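Local coordinates for NEQ263 (Nanoarchaeum equitans Kin4-M, PDB 5BN3), which forms, together with its partner NeqA, the core complex of an archaeal ATP synthase and probably binds ATP, at residues L97-P101 with Y102-V106; A210-L213 with A214-N218. One frame throughout, in Å; residues are numbered along the deposited sequence.

Contact 1: residues L97-P101 with Y102-V106; sequences LAINP and YARKV
N100 and Y102 illustrate how an asparagine ahead of a proline can shape a turn from both its side chain and its backbone. The Y102 amide reaches back to N100 OD1 over 3.0 Å (N to OD1), closing an Asx turn around P101, with the donor well above the plane of the side-chain carbonyl. Because N100 CG stands anti to the backbone N (chi1 -167°), its carboxamide lies beside its own carbonyl carbon and runs alongside the Y102 side chain. The other end of that amide, ND2, is taken by L87 O of the V-type ATP synthase alpha chain, so a bond on each side holds the group.

One residue further on, A103 N donates to N100 O at 2.8 Å, giving a beta turn with P101 and Y102 at its corners. A weak bond from R104 N to P101 O, 3.4 Å long, follows one residue later.

Apolar packing joins the residues on either side of the turn. The R104 and I99 side chains meet nearly at right angles, the closest atoms being R104 CG and I99 CG2 at 3.8 Å. That same methyl lies 3.9 Å above one face of the R104 guanidinium, offset toward its rim.

A water completes the closure: it donates to I99 O at 2.8 Å and accepts from R104 NE at 2.9 Å, lying in the guanidinium plane at its edge. R104 NH1 and NH2 bind S266 O and E264 O, so the buried group is gripped on all three nitrogens.

The turn thus sits in the connection between strands 91-93 and 110-111, with R104 clasping the link from helix 255-263 to strand 267-268, and K105 pairing by backbone bonds with L268 of that strand.

Contact 2: residues A210-L213 with A214-N218; sequences AEYL and AFEKN
Y212 O is gripped by two backbone amides where helix 196-215 runs out. E216 N donates to it at 3.0 Å, four residues on, from well above the carbonyl plane; K217 N, five residues on, approaches Y212 O at 3.1 Å and nearly head-on (C=O...N angle 161°). The second bond closes a pi-turn, one residue wider than the helical turn. Before it the spacing is regular, with A214 N to A210 O at 2.9 Å and F215 N to E211 O at 3.0 Å.

The Y212 ring meets side chains from both of those donor residues. With CG anti to the backbone N (chi1 172°), it stands beside its own carbonyl carbon, on the side where the E216 and K217 side chains come up to it. E216 crosses it at roughly a right angle, OE1 lying 3.5 Å from Y212 CE1, while its OE2 forms a salt bridge with R92. K217 instead runs alongside, bent twice, with CG 3.9 Å from Y212 CE2 and CD near the phenol oxygen. With an alanine in place of this tyrosine, the E216 and K217 side chains would probably lose the ring they both pack against, and the K217 methylenes would be likely to turn more freely.

On another side of the helix, F215 CD2 rests 4.3 Å from E211 CB, and A214 CB covers part of one face of the phenyl ring. E211 reaches R265 by a salt bridge, and both E211 and F215 pack on Y98 of the V-type ATP synthase alpha chain.

N218 then takes a left-handed backbone conformation, and the chain enters strand 220-226. Helix 196-215 links strand 185-190 to strand 220-226, which flank strand 156-162 in a parallel sheet: a beta-alpha-beta crossover, as expected of a P-loop NTPase nucleotide-binding domain.

How the contacts relate
The two contacts follow one another along the chain, yet their centres are only 14 Å apart and they meet directly, I99 CD1 of contact 1 packing on F215 CE2 of contact 2 at 4.0 Å. They also converge on one stretch of chain: R104 binds the backbone oxygens of E264 and S266, whereas E211 pairs with R265 between them. Both face the V-type ATP synthase alpha chain, through N100 and P101 in contact 1 and through E211 and F215 in contact 2. Neither belongs to the nucleotide site around R326. A magnesium ion does lie about 3 Å from the side chain of Y102 in contact 1.

Contact 1: residues L97-P101 with Y102-V106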
ATOM      1  N   LEU B  97      26.219 -22.159  18.214  1.00 37.72           N
ATOM      2  CA  LEU B  97      25.498 -23.280  17.623  1.00 39.94           C
ATOM      3  C   LEU B  97      24.078 -23.354  18.175  1.00 41.82           C
ATOM      4  O   LEU B  97      23.800 -22.849  19.262  1.00 38.46           O
ATOM      5  CB  LEU B  97      26.231 -24.592  17.918  1.00 43.51           C
ATOM      6  CG  LEU B  97      27.674 -24.731  17.426  1.00 44.58           C
ATOM      7  CD1 LEU B  97      28.375 -25.889  18.118  1.00 47.75           C
ATOM      8  CD2 LEU B  97      27.704 -24.930  15.925  1.00 44.86           C
ATOM      9  N   ALA B  98      23.180 -23.986  17.427  1.00 38.59           N
ATOM     10  CA  ALA B  98      21.824 -24.220  17.915  1.00 42.72           C
ATOM     11  C   ALA B  98      21.845 -25.209  19.075  1.00 48.00           C
ATOM     12  O   ALA B  98      22.579 -26.201  19.044  1.00 34.97           O
ATOM     13  CB  ALA B  98      20.938 -24.739  16.798  1.00 42.76           C
ATOM     14  N   ILE B  99      21.046 -24.939  20.101  1.00 34.60           N
ATOM     15  CA  ILE B  99      20.896 -25.874  21.211  1.00 36.94           C
ATOM     16  C   ILE B  99      20.015 -27.052  20.792  1.00 47.30           C
ATOM     17  O   ILE B  99      18.989 -26.872  20.134  1.00 37.76           O
ATOM     18  CB  ILE B  99      20.296 -25.176  22.456  1.00 39.68           C
ATOM     19  CG1 ILE B  99      21.251 -24.095  22.972  1.00 39.61           C
ATOM     20  CG2 ILE B  99      20.017 -26.178  23.561  1.00 35.15           C
ATOM     21  CD1 ILE B  99      20.694 -23.284  24.134  1.00 42.41           C
ATOM     22  N   ASN B 100      20.432 -28.260  21.159  1.00 37.65           N
ATOM     23  CA  ASN B 100      19.641 -29.458  20.919  1.00 38.23           C
ATOM     24  C   ASN B 100      18.415 -29.459  21.833  1.00 30.39           C
ATOM     25  O   ASN B 100      18.558 -29.446  23.055  1.00 38.12           O
ATOM     26  CB  ASN B 100      20.507 -30.687  21.206  1.00 36.58           C
ATOM     27  CG  ASN B 100      19.893 -31.976  20.700  1.00 51.60           C
ATOM     28  OD1 ASN B 100      18.675 -32.094  20.558  1.00 36.03           O
ATOM     29  ND2 ASN B 100      20.744 -32.962  20.439  1.00 40.08           N
ATOM     30  N   PRO B 101      17.204 -29.472  21.246  1.00 39.34           N
ATOM     31  CA  PRO B 101      15.977 -29.462  22.056  1.00 37.21           C
ATOM     32  C   PRO B 101      15.852 -30.687  22.960  1.00 47.56           C
ATOM     33  O   PRO B 101      15.122 -30.634  23.950  1.00 37.34           O
ATOM     34  CB  PRO B 101      14.853 -29.443  21.006  1.00 40.67           C
ATOM     35  CG  PRO B 101      15.491 -29.915  19.737  1.00 44.92           C
ATOM     36  CD  PRO B 101      16.916 -29.455  19.802  1.00 38.32           C
ATOM     37  N   TYR B 102      16.549 -31.770  22.624  1.00 36.79           N
ATOM     38  CA  TYR B 102      16.611 -32.941  23.495  1.00 36.60           C
ATOM     39  C   TYR B 102      17.356 -32.598  24.780  1.00 38.99           C
ATOM     40  O   TYR B 102      17.087 -33.168  25.837  1.00 44.82           O
ATOM     41  CB  TYR B 102      17.306 -34.109  22.784  1.00 42.70           C
ATOM     42  CG  TYR B 102      17.436 -35.368  23.621  1.00 44.92           C
ATOM     43  CD1 TYR B 102      16.360 -36.229  23.789  1.00 41.96           C
ATOM     44  CD2 TYR B 102      18.639 -35.702  24.231  1.00 48.48           C
ATOM     45  CE1 TYR B 102      16.475 -37.382  24.552  1.00 43.79           C
ATOM     46  CE2 TYR B 102      18.762 -36.852  24.995  1.00 53.89           C
ATOM     47  CZ  TYR B 102      17.677 -37.687  25.150  1.00 48.85           C
ATOM     48  OH  TYR B 102      17.798 -38.830  25.906  1.00 54.84           O
ATOM     49  N   ALA B 103      18.289 -31.658  24.681  1.00 36.51           N
ATOM     50  CA  ALA B 103      19.124 -31.274  25.816  1.00 43.76           C
ATOM     51  C   ALA B 103      18.486 -30.196  26.690  1.00 43.29           C
ATOM     52  O   ALA B 103      18.970 -29.920  27.788  1.00 39.66           O
ATOM     53  CB  ALA B 103      20.483 -30.816  25.334  1.00 38.28           C
ATOM     54  N   ARG B 104      17.412 -29.583  26.202  1.00 35.58           N
ATOM     55  CA  ARG B 104      16.741 -28.519  26.944  1.00 39.30           C
ATOM     56  C   ARG B 104      15.899 -29.037  28.103  1.00 35.99           C
ATOM     57  O   ARG B 104      15.499 -30.203  28.133  1.00 40.17           O
ATOM     58  CB  ARG B 104      15.826 -27.708  26.021  1.00 35.42           C
ATOM     59  CG  ARG B 104      16.535 -26.768  25.063  1.00 33.61           C
ATOM     60  CD  ARG B 104      15.516 -25.962  24.262  1.00 33.55           C
ATOM     61  NE  ARG B 104      16.145 -25.039  23.322  1.00 33.42           N
ATOM     62  CZ  ARG B 104      16.537 -23.810  23.638  1.00 39.89           C
ATOM     63  NH1 ARG B 104      16.366 -23.361  24.874  1.00 36.68           N
ATOM     64  NH2 ARG B 104      17.103 -23.032  22.727  1.00 35.18           N
ATOM     65  N   LYS B 105      15.638 -28.144  29.053  1.00 34.75           N
ATOM     66  CA  LYS B 105      14.600 -28.345  30.053  1.00 34.92           C
ATOM     67  C   LYS B 105      13.623 -27.180  29.939  1.00 37.79           C
ATOM     68  O   LYS B 105      14.044 -26.028  29.817  1.00 36.05           O
ATOM     69  CB  LYS B 105      15.200 -28.385  31.459  1.00 41.97           C
ATOM     70  CG  LYS B 105      14.159 -28.421  32.570  1.00 58.01           C
ATOM     71  CD  LYS B 105      14.819 -28.361  33.939  1.00 80.18           C
ATOM     72  CE  LYS B 105      13.798 -28.097  35.035  1.00 83.11           C
ATOM     73  NZ  LYS B 105      14.453 -27.845  36.349  1.00 77.54           N
ATOM     74  N   VAL B 106      12.327 -27.472  29.961  1.00 39.43           N
ATOM     75  CA  VAL B 106      11.318 -26.422  29.875  1.00 43.41           C
ATOM     76  C   VAL B 106      11.285 -25.609  31.167  1.00 33.91           C
ATOM     77  O   VAL B 106      11.162 -26.178  32.249  1.00 39.47           O
ATOM     78  CB  VAL B 106       9.920 -27.005  29.597  1.00 46.86           C
ATOM     79  CG1 VAL B 106       8.889 -25.894  29.510  1.00 47.83           C
ATOM     80  CG2 VAL B 106       9.933 -27.814  28.309  1.00 43.65           C
TER
HETATM   81  O   HOH W   1      16.380 -25.925  20.619  1.00 38.57           O

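Contact 2: residues A210-L213 with A214-N218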
ATOM      1  N   ALA B 210      27.304 -15.212  27.368  1.00 35.45           N
ATOM      2  CA  ALA B 210      26.210 -15.730  28.183  1.00 36.88           C
ATOM      3  C   ALA B 210      26.156 -17.254  28.170  1.00 36.04           C
ATOM      4  O   ALA B 210      25.942 -17.882  29.207  1.00 33.82           O
ATOM      5  CB  ALA B 210      24.891 -15.151  27.716  1.00 32.97           C
ATOM      6  N   GLU B 211      26.340 -17.842  26.991  1.00 34.21           N
ATOM      7  CA  GLU B 211      26.331 -19.297  26.847  1.00 38.11           C
ATOM      8  C   GLU B 211      27.518 -19.932  27.561  1.00 44.54           C
ATOM      9  O   GLU B 211      27.408 -21.031  28.102  1.00 39.90           O
ATOM     10  CB  GLU B 211      26.345 -19.692  25.369  1.00 40.93           C
ATOM     11  CG  GLU B 211      25.034 -19.454  24.638  1.00 41.70           C
ATOM     12  CD  GLU B 211      25.153 -19.713  23.151  1.00 58.34           C
ATOM     13  OE1 GLU B 211      26.290 -19.685  22.629  1.00 52.97           O
ATOM     14  OE2 GLU B 211      24.113 -19.949  22.501  1.00 45.84           O
ATOM     15  N   TYR B 212      28.655 -19.244  27.545  1.00 42.89           N
ATOM     16  CA  TYR B 212      29.840 -19.714  28.252  1.00 43.60           C
ATOM     17  C   TYR B 212      29.593 -19.710  29.755  1.00 41.20           C
ATOM     18  O   TYR B 212      29.837 -20.702  30.436  1.00 41.81           O
ATOM     19  CB  TYR B 212      31.053 -18.840  27.912  1.00 46.72           C
ATOM     20  CG  TYR B 212      32.275 -19.146  28.749  1.00 51.82           C
ATOM     21  CD1 TYR B 212      33.073 -20.246  28.470  1.00 51.96           C
ATOM     22  CD2 TYR B 212      32.629 -18.334  29.818  1.00 47.24           C
ATOM     23  CE1 TYR B 212      34.188 -20.531  29.233  1.00 58.04           C
ATOM     24  CE2 TYR B 212      33.742 -18.612  30.588  1.00 52.98           C
ATOM     25  CZ  TYR B 212      34.518 -19.710  30.289  1.00 60.30           C
ATOM     26  OH  TYR B 212      35.627 -19.989  31.051  1.00 71.50           O
ATOM     27  N   LEU B 213      29.106 -18.585  30.267  1.00 33.02           N
ATOM     28  CA  LEU B 213      28.851 -18.440  31.697  1.00 36.61           C
ATOM     29  C   LEU B 213      27.774 -19.402  32.203  1.00 40.53           C
ATOM     30  O   LEU B 213      27.919 -20.008  33.266  1.00 43.19           O
ATOM     31  CB  LEU B 213      28.464 -16.993  32.022  1.00 38.53           C
ATOM     32  CG  LEU B 213      29.550 -15.928  31.850  1.00 48.42           C
ATOM     33  CD1 LEU B 213      29.029 -14.542  32.205  1.00 47.51           C
ATOM     34  CD2 LEU B 213      30.750 -16.272  32.707  1.00 49.56           C
ATOM     35  N   ALA B 214      26.699 -19.550  31.433  1.00 34.82           N
ATOM     36  CA  ALA B 214      25.558 -20.351  31.868  1.00 42.00           C
ATOM     37  C   ALA B 214      25.773 -21.852  31.710  1.00 46.00           C
ATOM     38  O   ALA B 214      25.408 -22.635  32.589  1.00 39.29           O
ATOM     39  CB  ALA B 214      24.303 -19.924  31.125  1.00 37.49           C
ATOM     40  N   PHE B 215      26.357 -22.254  30.585  1.00 39.76           N
ATOM     41  CA  PHE B 215      26.405 -23.669  30.226  1.00 44.65           C
ATOM     42  C   PHE B 215      27.782 -24.314  30.386  1.00 50.94           C
ATOM     43  O   PHE B 215      27.908 -25.533  30.286  1.00 48.81           O
ATOM     44  CB  PHE B 215      25.860 -23.868  28.808  1.00 45.09           C
ATOM     45  CG  PHE B 215      24.468 -23.327  28.622  1.00 44.13           C
ATOM     46  CD1 PHE B 215      23.519 -23.472  29.624  1.00 44.05           C
ATOM     47  CD2 PHE B 215      24.117 -22.652  27.463  1.00 39.29           C
ATOM     48  CE1 PHE B 215      22.239 -22.968  29.469  1.00 41.66           C
ATOM     49  CE2 PHE B 215      22.837 -22.144  27.301  1.00 41.55           C
ATOM     50  CZ  PHE B 215      21.897 -22.303  28.305  1.00 39.99           C
ATOM     51  N   GLU B 216      28.807 -23.503  30.631  1.00 51.90           N
ATOM     52  CA  GLU B 216      30.135 -24.032  30.936  1.00 57.10           C
ATOM     53  C   GLU B 216      30.518 -23.772  32.388  1.00 53.49           C
ATOM     54  O   GLU B 216      31.153 -24.608  33.029  1.00 55.22           O
ATOM     55  CB  GLU B 216      31.198 -23.456  29.992  1.00 46.65           C
ATOM     56  CG  GLU B 216      31.210 -24.069  28.598  1.00 67.21           C
ATOM     57  CD  GLU B 216      32.616 -24.193  28.036  1.00 81.09           C
ATOM     58  OE1 GLU B 216      33.579 -23.911  28.780  1.00 85.87           O
ATOM     59  OE2 GLU B 216      32.758 -24.579  26.855  1.00 88.83           O
ATOM     60  N   LYS B 217      30.127 -22.613  32.908  1.00 45.40           N
ATOM     61  CA  LYS B 217      30.419 -22.271  34.296  1.00 46.00           C
ATOM     62  C   LYS B 217      29.197 -22.485  35.188  1.00 46.53           C
ATOM     63  O   LYS B 217      29.209 -22.119  36.365  1.00 52.57           O
ATOM     64  CB  LYS B 217      30.929 -20.829  34.401  1.00 49.43           C
ATOM     65  CG  LYS B 217      32.135 -20.538  33.519  1.00 62.78           C
ATOM     66  CD  LYS B 217      33.282 -21.511  33.774  1.00 63.02           C
ATOM     67  CE  LYS B 217      33.880 -21.334  35.162  1.00 72.62           C
ATOM     68  NZ  LYS B 217      34.949 -22.341  35.446  1.00 89.00           N
ATOM     69  N   ASN B 218      28.152 -23.079  34.615  1.00 41.41           N
ATOM     70  CA  ASN B 218      26.952 -23.472  35.359  1.00 41.19           C
ATOM     71  C   ASN B 218      26.285 -22.355  36.163  1.00 46.19           C
ATOM     72  O   ASN B 218      25.939 -22.550  37.327  1.00 53.43           O
ATOM     73  CB  ASN B 218      27.254 -24.662  36.282  1.00 49.90           C
ATOM     74  CG  ASN B 218      27.807 -25.862  35.533  1.00 53.86           C
ATOM     75  OD1 ASN B 218      27.768 -25.921  34.303  1.00 54.37           O
ATOM     76  ND2 ASN B 218      28.314 -26.835  36.281  1.00 60.92           N
TER